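Local coordinates for protein serine protease pet (Escherichia coli, PDB 4OM9) that acts as a secreted autotransporter enterotoxin of enteroaggregative Escherichia coli, a serine protease whose cytoskeletal target is probably alpha-fodrin, at residues A[517-528]-A[619-627]. Numbering follows the deposited sequence.
Sequences QGHATDHAIFRT and AYIDLYSGK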
loop_
_atom_site.group_PDB
_atom_site.type_symbol
_atom_site.label_atom_id
_atom_site.label_comp_id
_atom_site.label_asym_id
_atom_site.label_seq_id
_atom_site.Cartn_x
_atom_site.Cartn_y
_atom_site.Cartn_z
ATOM N N GLN A 517 2.388 -6.223 -4.012
ATOM C CA GLN A 517 1.751 -6.581 -2.751
ATOM C C GLN A 517 1.796 -5.426 -1.780
ATOM O O GLN A 517 2.581 -4.486 -1.965
ATOM C CB GLN A 517 2.436 -7.796 -2.115
ATOM C CG GLN A 517 3.871 -7.504 -1.662
ATOM C CD GLN A 517 4.399 -8.511 -0.643
ATOM O OE1 GLN A 517 4.529 -9.707 -0.931
ATOM N NE2 GLN A 517 4.732 -8.015 0.557
ATOM N N GLY A 518 0.983 -5.516 -0.726
ATOM C CA GLY A 518 1.055 -4.562 0.364
ATOM C C GLY A 518 2.303 -4.754 1.220
ATOM O O GLY A 518 3.120 -5.650 0.986
ATOM N N HIS A 519 2.450 -3.918 2.237
ATOM C CA HIS A 519 3.620 -4.011 3.101
ATOM C C HIS A 519 3.209 -4.359 4.527
ATOM O O HIS A 519 2.331 -3.711 5.122
ATOM C CB HIS A 519 4.433 -2.698 3.067
ATOM C CG HIS A 519 5.511 -2.623 4.108
ATOM N ND1 HIS A 519 6.675 -3.367 4.036
ATOM C CD2 HIS A 519 5.606 -1.889 5.246
ATOM C CE1 HIS A 519 7.426 -3.103 5.091
ATOM N NE2 HIS A 519 6.801 -2.205 5.838
ATOM N N ALA A 520 3.819 -5.412 5.060
ATOM C CA ALA A 520 3.540 -5.824 6.429
ATOM C C ALA A 520 4.120 -4.758 7.348
ATOM O O ALA A 520 5.303 -4.394 7.231
ATOM C CB ALA A 520 4.136 -7.190 6.731
ATOM N N THR A 521 3.287 -4.223 8.229
ATOM C CA THR A 521 3.721 -3.107 9.073
ATOM C C THR A 521 4.922 -3.518 9.915
ATOM O O THR A 521 4.941 -4.575 10.500
ATOM C CB THR A 521 2.551 -2.614 9.922
ATOM O OG1 THR A 521 1.607 -1.984 9.045
ATOM C CG2 THR A 521 3.010 -1.608 11.000
ATOM N N ASP A 522 5.964 -2.709 9.912
ATOM C CA ASP A 522 7.138 -3.017 10.736
ATOM C C ASP A 522 6.881 -2.762 12.222
ATOM O O ASP A 522 6.219 -1.792 12.591
ATOM C CB ASP A 522 8.359 -2.194 10.294
ATOM C CG ASP A 522 8.683 -2.365 8.823
ATOM O OD1 ASP A 522 9.071 -3.484 8.442
ATOM O OD2 ASP A 522 8.570 -1.387 8.055
ATOM N N HIS A 523 7.402 -3.646 13.061
ATOM C CA HIS A 523 7.362 -3.449 14.490
ATOM C C HIS A 523 8.773 -3.505 15.032
ATOM O O HIS A 523 9.710 -3.969 14.362
ATOM C CB HIS A 523 6.475 -4.501 15.188
ATOM C CG HIS A 523 5.046 -4.461 14.761
ATOM N ND1 HIS A 523 4.062 -3.818 15.489
ATOM C CD2 HIS A 523 4.428 -4.938 13.648
ATOM C CE1 HIS A 523 2.907 -3.927 14.869
ATOM N NE2 HIS A 523 3.100 -4.597 13.742
ATOM N N ALA A 524 8.917 -3.004 16.253
ATOM C CA ALA A 524 10.162 -3.089 16.981
ATOM C C ALA A 524 10.401 -4.539 17.360
ATOM O O ALA A 524 9.457 -5.332 17.482
ATOM C CB ALA A 524 10.114 -2.207 18.235
ATOM N N ILE A 525 11.665 -4.885 17.553
ATOM C CA ILE A 525 12.003 -6.170 18.133
ATOM C C ILE A 525 12.821 -5.914 19.388
ATOM O O ILE A 525 13.130 -4.772 19.705
ATOM C CB ILE A 525 12.783 -7.048 17.154
ATOM C CG1 ILE A 525 14.179 -6.461 16.908
ATOM C CG2 ILE A 525 12.004 -7.210 15.832
ATOM C CD1 ILE A 525 14.942 -7.198 15.824
ATOM N N PHE A 526 13.164 -6.976 20.098
ATOM C CA PHE A 526 13.903 -6.851 21.339
ATOM C C PHE A 526 15.405 -6.894 21.094
ATOM O O PHE A 526 16.174 -6.294 21.852
ATOM C CB PHE A 526 13.502 -7.959 22.302
ATOM C CG PHE A 526 12.014 -8.110 22.470
ATOM C CD1 PHE A 526 11.263 -7.101 23.063
ATOM C CD2 PHE A 526 11.372 -9.268 22.060
ATOM C CE1 PHE A 526 9.905 -7.230 23.225
ATOM C CE2 PHE A 526 10.023 -9.406 22.221
ATOM C CZ PHE A 526 9.285 -8.382 22.804
ATOM N N ARG A 527 15.814 -7.597 20.030
ATOM C CA ARG A 527 17.234 -7.839 19.747
ATOM C C ARG A 527 17.419 -8.355 18.314
ATOM O O ARG A 527 16.742 -9.302 17.909
ATOM C CB ARG A 527 17.805 -8.841 20.764
ATOM C CG ARG A 527 19.308 -9.083 20.662
ATOM C CD ARG A 527 19.778 -10.154 21.652
ATOM N NE ARG A 527 19.241 -11.483 21.352
ATOM C CZ ARG A 527 19.102 -12.465 22.244
ATOM N NH1 ARG A 527 19.453 -12.278 23.511
ATOM N NH2 ARG A 527 18.608 -13.637 21.872
ATOM N N THR A 528 18.317 -7.751 17.537
ATOM C CA THR A 528 18.400 -8.161 16.133
ATOM C C THR A 528 19.473 -9.227 15.921
ATOM O O THR A 528 19.321 -10.054 15.040
ATOM C CB THR A 528 18.615 -6.949 15.147
ATOM O OG1 THR A 528 19.666 -7.233 14.208
ATOM C CG2 THR A 528 18.913 -5.684 15.849
ATOM N N ALA A 619 2.781 -14.115 -0.099
ATOM C CA ALA A 619 3.243 -12.768 0.198
ATOM C C ALA A 619 4.663 -12.827 0.743
ATOM O O ALA A 619 5.105 -13.861 1.249
ATOM C CB ALA A 619 2.304 -12.077 1.171
ATOM N N TYR A 620 5.382 -11.719 0.602
ATOM C CA TYR A 620 6.787 -11.665 0.991
ATOM C C TYR A 620 7.028 -10.647 2.096
ATOM O O TYR A 620 6.444 -9.569 2.107
ATOM C CB TYR A 620 7.665 -11.341 -0.223
ATOM C CG TYR A 620 7.492 -12.353 -1.349
ATOM C CD1 TYR A 620 6.366 -12.320 -2.164
ATOM C CD2 TYR A 620 8.445 -13.344 -1.582
ATOM C CE1 TYR A 620 6.191 -13.239 -3.174
ATOM C CE2 TYR A 620 8.276 -14.267 -2.596
ATOM C CZ TYR A 620 7.147 -14.201 -3.390
ATOM O OH TYR A 620 6.940 -15.094 -4.398
ATOM N N ILE A 621 7.886 -10.998 3.038
ATOM C CA ILE A 621 8.309 -10.024 4.037
ATOM C C ILE A 621 9.822 -10.016 4.129
ATOM O O ILE A 621 10.492 -10.985 3.728
ATOM C CB ILE A 621 7.706 -10.302 5.431
ATOM C CG1 ILE A 621 8.219 -11.623 5.995
ATOM C CG2 ILE A 621 6.196 -10.298 5.364
ATOM C CD1 ILE A 621 7.765 -11.901 7.444
ATOM N N ASP A 622 10.336 -8.912 4.674
ATOM C CA ASP A 622 11.758 -8.633 4.782
ATOM C C ASP A 622 12.091 -8.597 6.264
ATOM O O ASP A 622 11.606 -7.736 6.988
ATOM C CB ASP A 622 12.072 -7.302 4.066
ATOM C CG ASP A 622 13.532 -6.814 4.243
ATOM O OD1 ASP A 622 14.401 -7.569 4.733
ATOM O OD2 ASP A 622 13.796 -5.654 3.852
ATOM N N LEU A 623 12.899 -9.541 6.724
ATOM C CA LEU A 623 13.303 -9.566 8.115
ATOM C C LEU A 623 14.136 -8.337 8.558
ATOM O O LEU A 623 14.352 -8.134 9.758
ATOM C CB LEU A 623 14.077 -10.841 8.404
ATOM C CG LEU A 623 13.216 -12.106 8.306
ATOM C CD1 LEU A 623 14.031 -13.354 8.626
ATOM C CD2 LEU A 623 11.989 -12.001 9.226
ATOM N N TYR A 624 14.588 -7.520 7.609
ATOM C CA TYR A 624 15.314 -6.311 7.961
ATOM C C TYR A 624 14.659 -5.091 7.368
ATOM O O TYR A 624 15.285 -4.023 7.248
ATOM C CB TYR A 624 16.760 -6.375 7.505
ATOM C CG TYR A 624 17.560 -7.477 8.137
ATOM C CD1 TYR A 624 17.918 -7.414 9.480
ATOM C CD2 TYR A 624 17.981 -8.573 7.390
ATOM C CE1 TYR A 624 18.667 -8.418 10.070
ATOM C CE2 TYR A 624 18.720 -9.591 7.974
ATOM C CZ TYR A 624 19.064 -9.505 9.315
ATOM O OH TYR A 624 19.809 -10.503 9.901
ATOM N N SER A 625 13.399 -5.250 6.998
ATOM C CA SER A 625 12.564 -4.124 6.620
ATOM C C SER A 625 12.671 -2.980 7.651
ATOM O O SER A 625 12.568 -3.206 8.864
ATOM C CB SER A 625 11.112 -4.600 6.485
ATOM O OG SER A 625 10.241 -3.515 6.280
ATOM N N GLY A 626 12.892 -1.761 7.177
ATOM C CA GLY A 626 12.988 -0.628 8.066
ATOM C C GLY A 626 14.353 -0.505 8.707
ATOM O O GLY A 626 14.673 0.535 9.264
ATOM N N LYS A 627 15.171 -1.550 8.634
ATOM C CA LYS A 627 16.556 -1.447 9.113
ATOM C C LYS A 627 17.540 -2.096 8.126
ATOM O O LYS A 627 18.404 -2.893 8.509
ATOM C CB LYS A 627 16.683 -2.073 10.516
ATOM C CG LYS A 627 16.135 -3.475 10.655
ATOM C CD LYS A 627 15.658 -3.735 12.082
ATOM C CE LYS A 627 16.664 -4.548 12.882
ATOM N NZ LYS A 627 16.210 -4.720 14.308
HETATM O O HOH W 1 6.094 -6.835 3.273
#
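Gln517 lays its carboxamide against the backbone of Tyr620 where strand 514-520 of the passenger domain's right-handed beta-helix meets, without direct main-chain bonding, strand 618-622, which forms a two-stranded antiparallel sheet with 640-644. OE1 of Gln517 accepts from Tyr620 N at 2.7 Å, on a lone pair in the carbonyl plane, while Gln517 NE2 donates to Tyr620 O at 2.8 Å. The same nitrogen also donates to Gly518 O, and these three bonds fix the rotation of the buried amide. Its oxygen further lies at the edge of the Tyr620 ring, 3.4 Å from CD1. Next along the strand, water 1 spans the gap between Ala520 N and Tyr620 O, and Ala520 CB rests on Ile621 CG2 at 4.0 Å.

Beyond the strands the chain turns at 622-625, held by an Asx turn at Asp622. Here Asp522 OD1 accepts from Ser625 OG at 2.5 Å, a very short bond whose exact length is doubtful. Asp522 OD2 accepts from His519 NE2, which approaches from above the carboxylate plane; ND1 of that imidazole is held by Asp499.

Packing thins toward the partly exposed Thr528 and Lys627, where the ammonium has only carbon atoms of 517-528 close by. Lys627, bent at chi3 (-101°), meets Thr528 tip to tip and crosses Ile525, with its NZ 3.3 Å from Thr528 CG2 and 3.2 Å from Ile525 CD1.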